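Local coordinates for protein cellulase CEL9M (Clostridium cellulolyticum, PDB 1IA6) that probably hydrolyses internal beta-1,4-glucosidic linkages in cellulose and related beta-glucans, as a family 9 glycoside hydrolase that binds zinc and calcium, at residues G27-F32 with T91-Q96. Residues are numbered along the deposited sequence; the frame is centred on the assembly and turned at random.
Sequences GENNVF and TTKMLQ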
# COMPACT_ATOMS: atom_id res chain seq x y z
N GLY A 27 8.12 9.55 -16.41
CA GLY A 27 7.23 9.69 -17.55
C GLY A 27 7.24 8.57 -18.57
O GLY A 27 6.45 8.58 -19.51
N GLU A 28 8.14 7.61 -18.40
CA GLU A 28 8.23 6.50 -19.33
C GLU A 28 7.07 5.52 -19.16
O GLU A 28 6.86 4.99 -18.07
CB GLU A 28 9.57 5.78 -19.15
CG GLU A 28 9.91 4.78 -20.23
CD GLU A 28 11.36 4.33 -20.17
OE1 GLU A 28 12.25 5.20 -20.27
OE2 GLU A 28 11.60 3.11 -20.01
N ASN A 29 6.32 5.29 -20.23
CA ASN A 29 5.19 4.38 -20.21
C ASN A 29 4.19 4.81 -19.13
O ASN A 29 3.58 3.97 -18.46
CB ASN A 29 5.68 2.95 -19.96
CG ASN A 29 4.66 1.90 -20.38
OD1 ASN A 29 5.03 0.79 -20.77
ND2 ASN A 29 3.38 2.23 -20.28
N ASN A 30 4.03 6.12 -18.97
CA ASN A 30 3.12 6.68 -17.98
C ASN A 30 1.83 7.07 -18.72
O ASN A 30 1.88 7.73 -19.75
CB ASN A 30 3.76 7.92 -17.35
CG ASN A 30 3.05 8.37 -16.09
OD1 ASN A 30 1.86 8.64 -16.09
ND2 ASN A 30 3.81 8.46 -15.00
N VAL A 31 0.68 6.67 -18.18
CA VAL A 31 -0.60 6.98 -18.83
C VAL A 31 -0.98 8.45 -18.75
O VAL A 31 -1.79 8.92 -19.54
CB VAL A 31 -1.76 6.16 -18.22
CG1 VAL A 31 -1.48 4.68 -18.35
CG2 VAL A 31 -1.96 6.55 -16.76
N PHE A 32 -0.40 9.17 -17.79
CA PHE A 32 -0.70 10.58 -17.63
C PHE A 32 0.31 11.45 -18.38
O PHE A 32 1.49 11.45 -18.06
CB PHE A 32 -0.70 10.95 -16.15
CG PHE A 32 -1.68 10.16 -15.33
CD1 PHE A 32 -3.05 10.24 -15.57
CD2 PHE A 32 -1.23 9.32 -14.31
CE1 PHE A 32 -3.96 9.51 -14.81
CE2 PHE A 32 -2.13 8.58 -13.54
CZ PHE A 32 -3.50 8.67 -13.79
N THR A 91 -2.26 -7.67 -15.86
CA THR A 91 -1.02 -8.22 -15.33
C THR A 91 0.24 -7.48 -15.76
O THR A 91 1.12 -7.22 -14.94
CB THR A 91 -0.88 -9.69 -15.72
OG1 THR A 91 -2.01 -10.42 -15.24
CG2 THR A 91 0.38 -10.29 -15.10
N THR A 92 0.33 -7.13 -17.04
CA THR A 92 1.50 -6.43 -17.55
C THR A 92 1.73 -5.09 -16.86
O THR A 92 2.84 -4.79 -16.44
CB THR A 92 1.39 -6.20 -19.06
OG1 THR A 92 1.30 -7.46 -19.73
CG2 THR A 92 2.60 -5.44 -19.58
N LYS A 93 0.67 -4.29 -16.76
CA LYS A 93 0.78 -2.98 -16.12
C LYS A 93 1.10 -3.15 -14.64
O LYS A 93 1.94 -2.43 -14.10
CB LYS A 93 -0.54 -2.21 -16.29
CG LYS A 93 -0.51 -0.77 -15.77
CD LYS A 93 0.48 0.08 -16.55
CE LYS A 93 0.46 1.52 -16.07
NZ LYS A 93 1.39 2.40 -16.83
N MET A 94 0.45 -4.10 -13.99
CA MET A 94 0.69 -4.36 -12.58
C MET A 94 2.16 -4.67 -12.33
O MET A 94 2.77 -4.15 -11.39
CB MET A 94 -0.18 -5.53 -12.10
CG MET A 94 -0.02 -5.86 -10.63
SD MET A 94 -0.69 -4.56 -9.56
CE MET A 94 -0.96 -5.49 -8.08
N LEU A 95 2.75 -5.52 -13.17
CA LEU A 95 4.15 -5.88 -13.02
C LEU A 95 5.06 -4.68 -13.20
O LEU A 95 6.10 -4.58 -12.55
CB LEU A 95 4.53 -6.99 -14.01
CG LEU A 95 3.96 -8.37 -13.63
CD1 LEU A 95 4.21 -9.36 -14.76
CD2 LEU A 95 4.60 -8.84 -12.34
N GLN A 96 4.67 -3.76 -14.08
CA GLN A 96 5.47 -2.56 -14.29
C GLN A 96 5.45 -1.70 -13.02
O GLN A 96 6.49 -1.18 -12.62
CB GLN A 96 4.93 -1.76 -15.47
CG GLN A 96 4.88 -2.56 -16.76
CD GLN A 96 4.55 -1.71 -17.97
OE1 GLN A 96 3.65 -0.88 -17.93
NE2 GLN A 96 5.27 -1.94 -19.07
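The side-chain amides of Asn29 and Gln96 meet with their planes nearly perpendicular, 89° apart. Asn29 has two conformers. In one of them Gln96 NE2 donates to Asn29 OD1 at 3.2 Å, so this bond is uncertain. It is bent, with an N-H...O angle of 143°. The donor stands above the carbonyl plane of Asn29, not on a lone pair. Asn29 OD1 is in turn tilted somewhat from the amide plane of Gln96. Within the loop, Val31 CG2 sits over the centre of one face of the Phe32 ring, 3.6 Å above the plane.

Lys93 reaches the loop with its long chain. Its CG is anti to the backbone N (chi1 -175°), the chain bends once at chi2, and the rest is extended. NZ comes to 3.1 Å from Asn29 O, but the angle is too poor for a hydrogen bond. It also lies 4.0 Å from Val31 CG1. The main polar partner of NZ is Asp18, through a salt bridge to OD2. The same carboxylate oxygen accepts from Val31 N, so Asp18 ties the lysine to the loop.

The loop has its own internal bonds. Gly27 to Asn30 form a type II beta turn, whose closing bond from Asn30 N to Gly27 O is weak. Asn30 OD1 accepts from the backbone N of Phe32, two residues on, at 2.9 Å, which makes an Asx turn. The donor lies in the carbonyl plane, on a lone pair.

The contact is small and lies at the surface, away from the metal sites. It joins the loop between helix 6-15 and strand 62-63 to the first turns of helix 91-107, which probably belongs to the (alpha/alpha)6 barrel of family 9. Val31 touches Ile15 of helix 6-15, and Lys93 touches Ile14. Met94 and Leu95 pack against helix 64-80.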